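Local coordinates for protein putative TetR family transcriptional regulator (PDB 3BQY) that probably binds regulatory DNA as a TetR-family transcriptional repressor, and is found as a two-chain assembly, at residues D72-L80 against G114-F124. Numbering follows the deposited sequence. Where two conformers were deposited one is given.
With PO4 (phosphate ion), chain B.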
ATOM      1  N   ASP A  72      27.416  -0.278  -1.676  1.00 26.97           N
ATOM      2  CA  ASP A  72      27.224  -1.711  -1.911  1.00 25.72           C
ATOM      3  C   ASP A  72      25.778  -1.942  -2.405  1.00 24.30           C
ATOM      4  O   ASP A  72      24.998  -0.995  -2.498  1.00 22.98           O
ATOM      5  CB  ASP A  72      27.487  -2.475  -0.609  1.00 26.66           C
ATOM      6  CG  ASP A  72      26.309  -2.378   0.368  1.00 32.01           C
ATOM      7  OD1 ASP A  72      25.734  -1.287   0.486  1.00 31.93           O
ATOM      8  OD2 ASP A  72      25.901  -3.411   0.945  1.00 40.02           O
ATOM      9  N   TRP A  73      25.411  -3.191  -2.694  1.00 22.90           N
ATOM     10  CA  TRP A  73      24.092  -3.479  -3.243  1.00 22.93           C
ATOM     11  C   TRP A  73      22.956  -3.009  -2.287  1.00 22.73           C
ATOM     12  O   TRP A  73      21.879  -2.593  -2.753  1.00 22.30           O
ATOM     13  CB  TRP A  73      23.953  -4.988  -3.549  1.00 23.42           C
ATOM     14  CG  TRP A  73      24.031  -5.843  -2.315  1.00 23.36           C
ATOM     15  CD1 TRP A  73      25.156  -6.427  -1.773  1.00 25.64           C
ATOM     16  CD2 TRP A  73      22.940  -6.181  -1.447  1.00 24.53           C
ATOM     17  NE1 TRP A  73      24.815  -7.136  -0.620  1.00 25.34           N
ATOM     18  CE2 TRP A  73      23.467  -6.985  -0.399  1.00 24.70           C
ATOM     19  CE3 TRP A  73      21.550  -5.885  -1.457  1.00 23.06           C
ATOM     20  CZ2 TRP A  73      22.666  -7.485   0.639  1.00 24.60           C
ATOM     21  CZ3 TRP A  73      20.757  -6.387  -0.419  1.00 25.24           C
ATOM     22  CH2 TRP A  73      21.327  -7.168   0.624  1.00 25.03           C
ATOM     23  N   SER A  74      23.170  -3.129  -0.970  1.00 22.87           N
ATOM     24  CA  SER A  74      22.109  -2.771  -0.015  1.00 23.13           C
ATOM     25  C   SER A  74      21.904  -1.253  -0.002  1.00 22.97           C
ATOM     26  O   SER A  74      20.750  -0.787   0.056  1.00 22.64           O
ATOM     27  CB  SER A  74      22.366  -3.318   1.406  1.00 23.95           C
ATOM     28  OG  SER A  74      23.538  -2.757   1.955  1.00 27.08           O
ATOM     29  N   GLU A  75      22.996  -0.489  -0.066  1.00 22.36           N
ATOM     30  CA  GLU A  75      22.894   0.971  -0.162  0.50 22.93           C
ATOM     31  C   GLU A  75      22.237   1.398  -1.472  1.00 22.51           C
ATOM     32  O   GLU A  75      21.388   2.286  -1.490  1.00 22.51           O
ATOM     33  CB  GLU A  75      24.260   1.663  -0.023  0.50 23.64           C
ATOM     34  CG  GLU A  75      24.143   3.179   0.172  0.50 26.51           C
ATOM     35  CD  GLU A  75      23.142   3.537   1.267  0.50 30.64           C
ATOM     36  OE1 GLU A  75      23.286   2.995   2.383  0.50 30.36           O
ATOM     37  OE2 GLU A  75      22.180   4.303   0.995  0.50 32.06           O
ATOM     38  N   ARG A  76      22.593   0.762  -2.585  1.00 21.42           N
ATOM     39  CA  ARG A  76      21.967   1.174  -3.856  1.00 21.34           C
ATOM     40  C   ARG A  76      20.473   0.802  -3.895  1.00 21.78           C
ATOM     41  O   ARG A  76      19.645   1.543  -4.429  1.00 21.94           O
ATOM     42  CB  ARG A  76      22.727   0.576  -5.049  1.00 21.05           C
ATOM     43  CG  ARG A  76      24.173   1.126  -5.103  1.00 22.79           C
ATOM     44  CD  ARG A  76      24.969   0.398  -6.184  1.00 23.62           C
ATOM     45  NE  ARG A  76      24.482   0.770  -7.525  1.00 25.22           N
ATOM     46  CZ  ARG A  76      24.404  -0.052  -8.577  1.00 26.36           C
ATOM     47  NH1 ARG A  76      24.691  -1.345  -8.472  1.00 25.48           N
ATOM     48  NH2 ARG A  76      23.989   0.425  -9.747  1.00 28.17           N
ATOM     49  N   THR A  77      20.143  -0.357  -3.349  1.00 20.94           N
ATOM     50  CA  THR A  77      18.760  -0.780  -3.275  1.00 21.69           C
ATOM     51  C   THR A  77      17.981   0.206  -2.381  1.00 22.58           C
ATOM     52  O   THR A  77      16.863   0.621  -2.728  1.00 23.06           O
ATOM     53  CB  THR A  77      18.646  -2.200  -2.717  1.00 21.87           C
ATOM     54  OG1 THR A  77      19.310  -3.117  -3.607  1.00 22.18           O
ATOM     55  CG2 THR A  77      17.143  -2.614  -2.602  1.00 22.72           C
ATOM     56  N   ALA A  78      18.576   0.574  -1.249  1.00 22.03           N
ATOM     57  CA  ALA A  78      17.946   1.549  -0.345  1.00 22.83           C
ATOM     58  C   ALA A  78      17.730   2.895  -1.061  1.00 23.14           C
ATOM     59  O   ALA A  78      16.696   3.521  -0.869  1.00 23.34           O
ATOM     60  CB  ALA A  78      18.809   1.757   0.922  1.00 22.17           C
ATOM     61  N   ARG A  79      18.709   3.361  -1.843  1.00 22.27           N
ATOM     62  CA  ARG A  79      18.550   4.652  -2.548  1.00 22.75           C
ATOM     63  C   ARG A  79      17.393   4.620  -3.537  1.00 21.93           C
ATOM     64  O   ARG A  79      16.670   5.594  -3.673  1.00 21.88           O
ATOM     65  CB  ARG A  79      19.839   5.082  -3.280  1.00 22.68           C
ATOM     66  CG  ARG A  79      20.922   5.587  -2.321  1.00 25.34           C
ATOM     67  CD  ARG A  79      21.872   6.558  -3.022  1.00 29.88           C
ATOM     68  NE  ARG A  79      22.493   5.907  -4.175  1.00 33.78           N
ATOM     69  CZ  ARG A  79      23.653   5.260  -4.148  1.00 34.79           C
ATOM     70  NH1 ARG A  79      24.347   5.172  -3.020  1.00 33.31           N
ATOM     71  NH2 ARG A  79      24.105   4.695  -5.257  1.00 36.39           N
ATOM     72  N   LEU A  80      17.223   3.499  -4.226  1.00 21.87           N
ATOM     73  CA  LEU A  80      16.086   3.329  -5.144  1.00 22.56           C
ATOM     74  C   LEU A  80      14.743   3.403  -4.417  1.00 22.21           C
ATOM     75  O   LEU A  80      13.817   4.068  -4.897  1.00 22.86           O
ATOM     76  CB  LEU A  80      16.185   1.997  -5.878  1.00 22.96           C
ATOM     77  CG  LEU A  80      17.200   1.933  -7.027  1.00 23.02           C
ATOM     78  CD1 LEU A  80      17.409   0.471  -7.354  1.00 22.62           C
ATOM     79  CD2 LEU A  80      16.677   2.701  -8.281  1.00 24.40           C
ATOM     80  N   GLY A 114      16.238  -1.799 -12.890  1.00 23.30           N
ATOM     81  CA  GLY A 114      17.425  -1.332 -12.181  1.00 23.56           C
ATOM     82  C   GLY A 114      17.527  -2.016 -10.828  1.00 23.80           C
ATOM     83  O   GLY A 114      18.601  -2.503 -10.458  1.00 23.11           O
ATOM     84  N   LEU A 115      16.415  -2.061 -10.091  1.00 22.37           N
ATOM     85  CA  LEU A 115      16.401  -2.717  -8.762  1.00 22.89           C
ATOM     86  C   LEU A 115      16.722  -4.210  -8.849  1.00 22.82           C
ATOM     87  O   LEU A 115      17.577  -4.718  -8.107  1.00 22.66           O
ATOM     88  CB  LEU A 115      15.055  -2.496  -8.044  1.00 23.62           C
ATOM     89  CG  LEU A 115      15.042  -2.836  -6.526  1.00 27.14           C
ATOM     90  CD1 LEU A 115      13.869  -2.117  -5.791  1.00 29.22           C
ATOM     91  CD2 LEU A 115      14.951  -4.303  -6.268  1.00 27.52           C
ATOM     92  N   VAL A 116      16.033  -4.924  -9.743  1.00 21.72           N
ATOM     93  CA  VAL A 116      16.319  -6.349  -9.942  1.00 20.81           C
ATOM     94  C   VAL A 116      17.793  -6.555 -10.358  1.00 20.77           C
ATOM     95  O   VAL A 116      18.462  -7.490  -9.875  1.00 20.62           O
ATOM     96  CB  VAL A 116      15.339  -6.981 -10.991  1.00 21.05           C
ATOM     97  CG1 VAL A 116      15.733  -8.444 -11.300  1.00 21.31           C
ATOM     98  CG2 VAL A 116      13.858  -6.904 -10.497  1.00 19.24           C
ATOM     99  N   GLY A 117      18.293  -5.690 -11.257  1.00 20.49           N
ATOM    100  CA  GLY A 117      19.689  -5.748 -11.709  1.00 20.49           C
ATOM    101  C   GLY A 117      20.704  -5.575 -10.586  1.00 20.71           C
ATOM    102  O   GLY A 117      21.713  -6.272 -10.510  1.00 19.00           O
ATOM    103  N   VAL A 118      20.448  -4.627  -9.706  1.00 20.35           N
ATOM    104  CA  VAL A 118      21.357  -4.417  -8.559  1.00 19.87           C
ATOM    105  C   VAL A 118      21.507  -5.722  -7.761  1.00 20.63           C
ATOM    106  O   VAL A 118      22.617  -6.125  -7.416  1.00 19.20           O
ATOM    107  CB  VAL A 118      20.812  -3.279  -7.656  1.00 21.10           C
ATOM    108  CG1 VAL A 118      21.508  -3.271  -6.275  1.00 19.83           C
ATOM    109  CG2 VAL A 118      21.028  -1.930  -8.377  1.00 20.86           C
ATOM    110  N   LEU A 119      20.384  -6.372  -7.474  1.00 20.10           N
ATOM    111  CA  LEU A 119      20.387  -7.635  -6.699  1.00 20.35           C
ATOM    112  C   LEU A 119      21.016  -8.783  -7.471  1.00 20.19           C
ATOM    113  O   LEU A 119      21.881  -9.497  -6.927  1.00 20.66           O
ATOM    114  CB  LEU A 119      18.948  -7.996  -6.257  1.00 19.85           C
ATOM    115  CG  LEU A 119      18.383  -6.877  -5.356  1.00 21.90           C
ATOM    116  CD1 LEU A 119      16.905  -7.225  -4.970  1.00 22.33           C
ATOM    117  CD2 LEU A 119      19.231  -6.665  -4.068  1.00 20.75           C
ATOM    118  N   ARG A 120      20.611  -8.983  -8.724  1.00 20.34           N
ATOM    119  CA  ARG A 120      21.229 -10.066  -9.506  1.00 21.08           C
ATOM    120  C   ARG A 120      22.753  -9.904  -9.591  1.00 21.22           C
ATOM    121  O   ARG A 120      23.509 -10.866  -9.446  1.00 21.78           O
ATOM    122  CB  ARG A 120      20.609 -10.154 -10.910  1.00 20.61           C
ATOM    123  CG  ARG A 120      19.123 -10.627 -10.893  1.00 20.86           C
ATOM    124  CD  ARG A 120      18.561 -10.709 -12.326  1.00 21.54           C
ATOM    125  NE  ARG A 120      18.930 -11.974 -12.991  1.00 22.36           N
ATOM    126  CZ  ARG A 120      19.429 -12.082 -14.229  1.00 23.36           C
ATOM    127  NH1 ARG A 120      19.640 -11.001 -14.978  1.00 20.86           N
ATOM    128  NH2 ARG A 120      19.689 -13.293 -14.736  1.00 20.68           N
ATOM    129  N   GLU A 121      23.208  -8.675  -9.860  1.00 21.95           N
ATOM    130  CA  GLU A 121      24.651  -8.402 -10.005  1.00 22.46           C
ATOM    131  C   GLU A 121      25.414  -8.521  -8.700  1.00 22.61           C
ATOM    132  O   GLU A 121      26.649  -8.634  -8.713  1.00 23.17           O
ATOM    133  CB  GLU A 121      24.868  -7.020 -10.627  1.00 22.93           C
ATOM    134  CG  GLU A 121      24.374  -7.056 -12.090  1.00 24.60           C
ATOM    135  CD  GLU A 121      24.326  -5.708 -12.768  1.00 31.47           C
ATOM    136  OE1 GLU A 121      24.807  -4.717 -12.180  1.00 33.06           O
ATOM    137  OE2 GLU A 121      23.779  -5.647 -13.894  1.00 31.81           O
ATOM    138  N   ALA A 122      24.685  -8.541  -7.592  1.00 22.41           N
ATOM    139  CA  ALA A 122      25.281  -8.709  -6.261  1.00 22.33           C
ATOM    140  C   ALA A 122      25.210 -10.162  -5.782  1.00 23.45           C
ATOM    141  O   ALA A 122      25.608 -10.468  -4.656  1.00 22.18           O
ATOM    142  CB  ALA A 122      24.573  -7.804  -5.257  1.00 22.60           C
ATOM    143  N   GLY A 123      24.704 -11.056  -6.631  1.00 22.67           N
ATOM    144  CA  GLY A 123      24.748 -12.487  -6.309  1.00 21.84           C
ATOM    145  C   GLY A 123      23.403 -13.073  -5.907  1.00 22.94           C
ATOM    146  O   GLY A 123      23.335 -14.238  -5.516  1.00 22.50           O
ATOM    147  N   PHE A 124      22.329 -12.306  -6.022  1.00 21.38           N
ATOM    148  CA  PHE A 124      20.992 -12.905  -5.815  1.00 21.93           C
ATOM    149  C   PHE A 124      20.523 -13.669  -7.044  1.00 22.72           C
ATOM    150  O   PHE A 124      20.703 -13.189  -8.178  1.00 21.52           O
ATOM    151  CB  PHE A 124      19.957 -11.847  -5.463  1.00 21.16           C
ATOM    152  CG  PHE A 124      20.183 -11.244  -4.113  1.00 23.16           C
ATOM    153  CD1 PHE A 124      21.052 -10.158  -3.954  1.00 22.05           C
ATOM    154  CD2 PHE A 124      19.569 -11.793  -2.990  1.00 23.37           C
ATOM    155  CE1 PHE A 124      21.290  -9.610  -2.671  1.00 23.20           C
ATOM    156  CE2 PHE A 124      19.816 -11.264  -1.712  1.00 25.86           C
ATOM    157  CZ  PHE A 124      20.669 -10.166  -1.569  1.00 24.10           C
TER
HETATM  158  P   PO4 B 302      28.613  -7.678  -0.670  0.80 60.79           P
HETATM  159  O1  PO4 B 302      27.540  -7.698   0.401  0.80 58.97           O
HETATM  160  O2  PO4 B 302      29.009  -6.242  -0.953  0.80 58.00           O
HETATM  161  O3  PO4 B 302      29.799  -8.487  -0.166  0.80 59.50           O
HETATM  162  O4  PO4 B 302      28.107  -8.329  -1.951  0.80 60.60           O
HETATM  163  O   HOH W   1      23.541  -2.236 -11.330  1.00 32.03           O
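F124 points the CE1–CZ edge of its ring at one face of the W73 indole, a T-shaped pair with planes at 72° and CZ 3.8 Å from W73 CH2. Over the rim of the other face lie S74 CB and D72 OD2; D72, the N-cap, accepts from E75 N and, weakly, S74 N. The W73 backbone aims CB at A122 CB, 3.4 Å away. With CG between backbone N and carbonyl carbon (chi1 64°), the indole turns so that CE3 lies 3.6 Å from L119 CD2. NE1 donates to phosphate O1 (3.0 Å) at the ring edge, a bent bond at 138°; the ion, probably from the crystallisation liquor, is also held by R207. Helices 73-89 and 106-121 run antiparallel within the C-terminal domain, which in TetR relatives binds ligand and forms the dimer; helix 188-206 also packs on W73 and T77. Replaced by an alanine, W73 would lose its indole, which would probably leave the F124 edge with no face to meet and open a gap beside L119. V118 straddles the seam: CG1 faces T77 OG1, while CG2 lies over the rim of one guanidinium face, 3.7 Å from R76 NH1; R76 NE and NH2 bond to A65 and G66 carbonyls. A water joins R76 NH2 to E121 OE1. T77 OG1 and T77 N both donate to W73 O, from opposite faces of its carbonyl plane. L80 lays CD1 on L115, 3.8 Å from its CB.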